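Local coordinates for UPF0098 protein CT_736 (Chlamydia trachomatis, PDB 3N08), which is of unproven function but, as a bacterial member of the phosphatidylethanolamine-binding protein family related to Raf kinase inhibitor protein, may bind phosphorylated or other anionic ligands, at residues I17-Y21 with S22-V26; E134-D137 with G138-A142. One frame throughout, in Å; residues are numbered along the deposited sequence. Where two conformers were deposited one is given.

Contact 1: residues I17-Y21 with S22-V26; sequences IPKKY and SCQGV
The carbonyl oxygen of Lys19 takes two hydrogen bonds from one residue, Ser22. The hydroxyl OG of Ser22 lies 2.8 Å from Lys19 O, in the carbonyl plane and on a lone pair, whereas Ser22 N, 2.9 Å from the same Lys19 O, approaches from above that plane. While it donates to Lys19 O, the same hydroxyl accepts from the chain beyond: Gln24 N donates to Ser22 OG over 3.0 Å, forming an ST turn within the type I turn Ser22-Gly25. Serine suits this place because its short side chain can donate backwards and accept forwards; a chi1 of 78° sets OG between its own backbone N and carbonyl carbon, within range of both. Gly25 brings its CA close to Lys19 O, where a side chain would collide.

On one flank the methylenes of Lys19 cross Gln24, with Lys19 CG 3.8 Å from Gln24 CB, while Lys19 NZ forms a salt bridge with Asp153 and Gln24 OE1 bonds to Tyr150 OH. Lys20 CG lies alongside Val26 CG2 at 3.7 Å, and Lys20 CB sits over one face of the Tyr21 ring, whose OH bonds to Glu80. The 3-10 turn and the loop after it follow strand 15-16 and pack against the end of strand 140-150, with the Cys23-Cys102 disulfide tying them to another loop.

Contact 2: residues E134-D137 with G138-A142; sequences EAMD and GHIIA
With chi1 near -55° in both His139 and Ile140, each side chain turns back toward the helix end, the imidazole to the carbonyls and the isoleucine to Met136. The His139 ring presents an edge to Ala135 O, which lies near the ring plane 3.4 Å from His139 CD2, while His139 CB comes 3.2 Å from Met136 O. Its ring nitrogen ND1 makes a weak hydrogen bond to Asp118 OD1. Histidine fits here because CD2 carries a somewhat polarised hydrogen, suited to a place beside a carbonyl oxygen, while ND1 keeps a polar partner.

Beside it, Ile140 CG1 packs on Met136 CB at 4.1 Å; both side chains also rest on Tyr115 and Leu117 of strand 108-117, which suits two apolar residues. The backbone between them is closed by His139 N donating to Met136 O over 2.8 Å, a short bond but bent at the hydrogen (138°). The backbone angles of Asp137 and Gly138 make Met136-His139 a type II beta turn, with glycine at the third position, where a CB would be jammed against Asp137 O. It takes the chain from helix 129-136 into strand 140-150, where Ile141 and Ala142 opposite Ala116 form a classic beta bulge.

In the fold
Contact 1 and contact 2 lie on opposite sides of the chain's centre, their own centres 32 Å apart and their nearest atoms about 20 Å apart, so neither touches the other. Along the chain they come in series: contact 1 follows strand 15-16, and contact 2 joins helix 129-136 to strand 140-150. That long strand links them, for contact 2 contains its start, while contact 1 packs on Tyr150 at its far end and strand 15-16 runs parallel beside it in the mixed sheet. The two turns thus stand at the two ends of one strand, and both belong to the one compact, beta-rich phosphatidylethanolamine-binding protein fold.

Contact 1: residues I17-Y21 with S22-V26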
ATOM      1  N   ILE B  17      17.915   0.660  -2.277  1.00  9.61           N
ATOM      2  CA  ILE B  17      17.864   2.108  -2.136  1.00  9.45           C
ATOM      3  C   ILE B  17      19.073   2.692  -2.863  1.00  9.11           C
ATOM      4  O   ILE B  17      20.198   2.225  -2.652  1.00 11.00           O
ATOM      5  CB  ILE B  17      17.944   2.484  -0.650  1.00 10.20           C
ATOM      6  CG1 ILE B  17      16.744   1.883   0.092  1.00  9.80           C
ATOM      7  CG2 ILE B  17      18.020   3.985  -0.476  1.00 11.50           C
ATOM      8  CD1 ILE B  17      16.860   1.947   1.635  1.00  9.96           C
ATOM      9  N   PRO B  18      18.872   3.701  -3.738  1.00  8.98           N
ATOM     10  CA  PRO B  18      20.029   4.283  -4.433  1.00 10.10           C
ATOM     11  C   PRO B  18      21.109   4.816  -3.510  1.00 10.27           C
ATOM     12  O   PRO B  18      20.870   5.288  -2.396  1.00 10.43           O
ATOM     13  CB  PRO B  18      19.413   5.404  -5.266  1.00 11.42           C
ATOM     14  CG  PRO B  18      17.983   4.928  -5.487  1.00 10.51           C
ATOM     15  CD  PRO B  18      17.598   4.246  -4.228  1.00  9.83           C
ATOM     16  N   LYS B  19      22.331   4.745  -4.022  1.00 10.34           N
ATOM     17  CA  LYS B  19      23.526   5.122  -3.291  1.00 11.72           C
ATOM     18  C   LYS B  19      23.447   6.531  -2.696  1.00 11.18           C
ATOM     19  O   LYS B  19      23.970   6.789  -1.616  1.00 12.23           O
ATOM     20  CB  LYS B  19      24.710   4.998  -4.236  1.00 13.22           C
ATOM     21  CG  LYS B  19      26.030   5.405  -3.612  1.00 13.74           C
ATOM     22  CD  LYS B  19      27.199   5.067  -4.526  1.00 17.25           C
ATOM     23  CE  LYS B  19      27.529   3.585  -4.442  1.00 20.78           C
ATOM     24  NZ  LYS B  19      28.713   3.282  -5.303  1.00 28.54           N
ATOM     25  N   LYS B  20      22.801   7.440  -3.422  1.00 11.57           N
ATOM     26  CA  LYS B  20      22.673   8.837  -3.024  1.00 12.96           C
ATOM     27  C   LYS B  20      22.122   9.001  -1.585  1.00 12.86           C
ATOM     28  O   LYS B  20      22.417   9.979  -0.899  1.00 12.58           O
ATOM     29  CB  LYS B  20      21.706   9.487  -4.026  1.00 25.25           C
ATOM     30  CG  LYS B  20      21.401  10.952  -3.859  1.00 38.29           C
ATOM     31  CD  LYS B  20      20.339  11.339  -4.892  1.00 46.57           C
ATOM     32  CE  LYS B  20      20.148  12.839  -5.022  1.00 53.56           C
ATOM     33  NZ  LYS B  20      21.198  13.468  -5.858  1.00 67.55           N
ATOM     34  N   TYR B  21      21.289   8.066  -1.146  1.00  9.54           N
ATOM     35  CA  TYR B  21      20.609   8.183   0.156  1.00  9.46           C
ATOM     36  C   TYR B  21      21.361   7.440   1.256  1.00 11.19           C
ATOM     37  O   TYR B  21      20.926   7.440   2.415  1.00 10.34           O
ATOM     38  CB  TYR B  21      19.169   7.670   0.041  1.00  9.75           C
ATOM     39  CG  TYR B  21      18.480   8.299  -1.143  1.00  9.14           C
ATOM     40  CD1 TYR B  21      18.288   9.669  -1.226  1.00 10.75           C
ATOM     41  CD2 TYR B  21      18.080   7.521  -2.216  1.00 10.58           C
ATOM     42  CE1 TYR B  21      17.692  10.247  -2.351  1.00 12.40           C
ATOM     43  CE2 TYR B  21      17.507   8.076  -3.331  1.00 11.03           C
ATOM     44  CZ  TYR B  21      17.294   9.441  -3.389  1.00 12.55           C
ATOM     45  OH  TYR B  21      16.694  10.005  -4.499  1.00 14.90           O
ATOM     46  N   SER B  22      22.511   6.853   0.909  1.00  9.63           N
ATOM     47  CA  SER B  22      23.340   6.129   1.846  1.00  9.55           C
ATOM     48  C   SER B  22      24.576   6.943   2.239  1.00 10.18           C
ATOM     49  O   SER B  22      24.835   7.988   1.678  1.00 10.42           O
ATOM     50  CB  SER B  22      23.815   4.806   1.219  1.00 10.37           C
ATOM     51  OG  SER B  22      24.888   5.022   0.309  1.00 11.75           O
ATOM     52  N   CYS B  23      25.377   6.404   3.145  1.00 11.23           N
ATOM     53  CA  CYS B  23      26.611   7.045   3.510  1.00 10.59           C
ATOM     54  C   CYS B  23      27.607   7.045   2.363  1.00 12.71           C
ATOM     55  O   CYS B  23      28.585   7.778   2.444  1.00 13.49           O
ATOM     56  CB  CYS B  23      27.222   6.315   4.695  1.00 11.99           C
ATOM     57  SG  CYS B  23      27.825   4.672   4.280  1.00 13.36           S
ATOM     58  N   GLN B  24      27.411   6.220   1.336  1.00 11.45           N
ATOM     59  CA  GLN B  24      28.310   6.212   0.173  1.00 12.30           C
ATOM     60  C   GLN B  24      28.025   7.315  -0.831  1.00 15.51           C
ATOM     61  O   GLN B  24      28.824   7.529  -1.749  1.00 15.99           O
ATOM     62  CB  GLN B  24      28.263   4.881  -0.556  1.00 12.98           C
ATOM     63  CG  GLN B  24      28.748   3.733   0.266  1.00 13.13           C
ATOM     64  CD  GLN B  24      28.933   2.458  -0.555  1.00 14.10           C
ATOM     65  OE1 GLN B  24      27.967   1.894  -1.083  1.00 12.74           O
ATOM     66  NE2 GLN B  24      30.170   1.999  -0.664  1.00 13.06           N
ATOM     67  N   GLY B  25      26.906   8.009  -0.673  1.00 14.23           N
ATOM     68  CA  GLY B  25      26.584   9.151  -1.507  1.00 15.21           C
ATOM     69  C   GLY B  25      26.473  10.361  -0.610  1.00 16.60           C
ATOM     70  O   GLY B  25      27.086  10.426   0.453  1.00 15.54           O
ATOM     71  N   VAL B  26      25.656  11.315  -1.021  1.00 14.87           N
ATOM     72  CA  VAL B  26      25.469  12.511  -0.211  1.00 13.11           C
ATOM     73  C   VAL B  26      24.733  12.229   1.128  1.00 15.76           C
ATOM     74  O   VAL B  26      24.854  12.978   2.094  1.00 16.63           O
ATOM     75  CB  VAL B  26      24.776  13.644  -1.033  1.00 15.73           C
ATOM     76  CG1 VAL B  26      25.741  14.180  -2.109  1.00 20.08           C
ATOM     77  CG2 VAL B  26      23.469  13.177  -1.666  1.00 17.20           C
TER

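Contact 2: residues E134-D137 with G138-A142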
ATOM      1  N   GLU B 134       4.117   5.235  22.586  1.00 16.45           N
ATOM      2  CA  GLU B 134       3.198   5.437  23.699  1.00 16.00           C
ATOM      3  C   GLU B 134       2.204   6.552  23.363  1.00 15.90           C
ATOM      4  O   GLU B 134       1.019   6.435  23.633  1.00 18.17           O
ATOM      5  CB  GLU B 134       3.975   5.735  24.988  1.00 21.35           C
ATOM      6  CG  GLU B 134       3.094   6.043  26.195  1.00 34.83           C
ATOM      7  N   ALA B 135       2.689   7.626  22.759  1.00 14.46           N
ATOM      8  CA  ALA B 135       1.838   8.760  22.452  1.00 17.46           C
ATOM      9  C   ALA B 135       0.799   8.390  21.382  1.00 17.71           C
ATOM     10  O   ALA B 135      -0.326   8.883  21.412  1.00 16.24           O
ATOM     11  CB  ALA B 135       2.684   9.951  22.011  1.00 19.33           C
ATOM     12  N   MET B 136       1.194   7.519  20.449  0.65 14.83           N
ATOM     13  CA  MET B 136       0.328   7.089  19.347  0.65 14.07           C
ATOM     14  C   MET B 136      -0.810   6.199  19.842  0.65 13.82           C
ATOM     15  O   MET B 136      -1.885   6.193  19.249  0.65 15.58           O
ATOM     16  CB  MET B 136       1.118   6.293  18.282  0.65 16.28           C
ATOM     17  CG  MET B 136       2.038   7.106  17.376  0.65 13.14           C
ATOM     18  SD  MET B 136       2.560   6.333  15.794  0.65  9.61           S
ATOM     19  CE  MET B 136       3.471   4.916  16.333  0.65 13.61           C
ATOM     20  N   ASP B 137      -0.553   5.435  20.905  1.00 16.82           N
ATOM     21  CA  ASP B 137      -1.465   4.388  21.356  1.00 18.05           C
ATOM     22  C   ASP B 137      -2.899   4.865  21.527  1.00 20.66           C
ATOM     23  O   ASP B 137      -3.165   5.828  22.242  1.00 18.48           O
ATOM     24  CB  ASP B 137      -0.979   3.752  22.660  1.00 28.90           C
ATOM     25  CG  ASP B 137      -1.839   2.581  23.076  1.00 37.47           C
ATOM     26  OD1 ASP B 137      -1.875   1.583  22.325  1.00 30.39           O
ATOM     27  OD2 ASP B 137      -2.493   2.671  24.132  1.00 42.30           O
ATOM     28  N   GLY B 138      -3.810   4.174  20.857  1.00 16.49           N
ATOM     29  CA  GLY B 138      -5.210   4.517  20.863  1.00 19.25           C
ATOM     30  C   GLY B 138      -5.630   5.434  19.722  1.00 21.44           C
ATOM     31  O   GLY B 138      -6.821   5.729  19.587  1.00 26.69           O
ATOM     32  N   HIS B 139      -4.679   5.880  18.899  1.00 13.54           N
ATOM     33  CA  HIS B 139      -4.974   6.904  17.908  1.00 15.07           C
ATOM     34  C   HIS B 139      -4.618   6.453  16.509  1.00 11.37           C
ATOM     35  O   HIS B 139      -4.835   7.211  15.566  1.00 12.85           O
ATOM     36  CB  HIS B 139      -4.210   8.190  18.226  1.00 15.31           C
ATOM     37  CG  HIS B 139      -4.452   8.708  19.603  1.00 16.71           C
ATOM     38  ND1 HIS B 139      -5.678   9.180  20.006  1.00 22.87           N
ATOM     39  CD2 HIS B 139      -3.627   8.838  20.666  1.00 18.49           C
ATOM     40  CE1 HIS B 139      -5.608   9.561  21.269  1.00 25.24           C
ATOM     41  NE2 HIS B 139      -4.374   9.366  21.693  1.00 23.37           N
ATOM     42  N   ILE B 140      -4.041   5.261  16.360  1.00 12.25           N
ATOM     43  CA  ILE B 140      -3.636   4.787  15.015  1.00 12.07           C
ATOM     44  C   ILE B 140      -4.831   4.258  14.235  1.00 13.46           C
ATOM     45  O   ILE B 140      -5.488   3.285  14.641  1.00 14.45           O
ATOM     46  CB  ILE B 140      -2.576   3.669  15.079  1.00 12.74           C
ATOM     47  CG1 ILE B 140      -1.358   4.134  15.864  1.00 12.84           C
ATOM     48  CG2 ILE B 140      -2.156   3.244  13.693  1.00 13.38           C
ATOM     49  CD1 ILE B 140      -0.340   3.036  16.094  1.00 16.05           C
ATOM     50  N   ILE B 141      -5.111   4.874  13.092  1.00 11.33           N
ATOM     51  CA  ILE B 141      -6.241   4.456  12.287  1.00 11.97           C
ATOM     52  C   ILE B 141      -5.834   3.687  11.046  1.00 12.54           C
ATOM     53  O   ILE B 141      -6.651   2.951  10.491  1.00 15.81           O
ATOM     54  CB  ILE B 141      -7.192   5.634  11.977  1.00 17.91           C
ATOM     55  CG1 ILE B 141      -6.533   6.707  11.119  1.00 17.96           C
ATOM     56  CG2 ILE B 141      -7.763   6.200  13.290  1.00 20.06           C
ATOM     57  CD1 ILE B 141      -7.485   7.876  10.799  1.00 20.18           C
ATOM     58  N   ALA B 142      -4.580   3.797  10.632  1.00 10.54           N
ATOM     59  CA  ALA B 142      -4.082   3.028   9.485  1.00 10.88           C
ATOM     60  C   ALA B 142      -2.575   3.014   9.517  1.00  8.19           C
ATOM     61  O   ALA B 142      -1.953   3.907  10.101  1.00  9.59           O
ATOM     62  CB  ALA B 142      -4.565   3.655   8.177  1.00 14.38           C
TER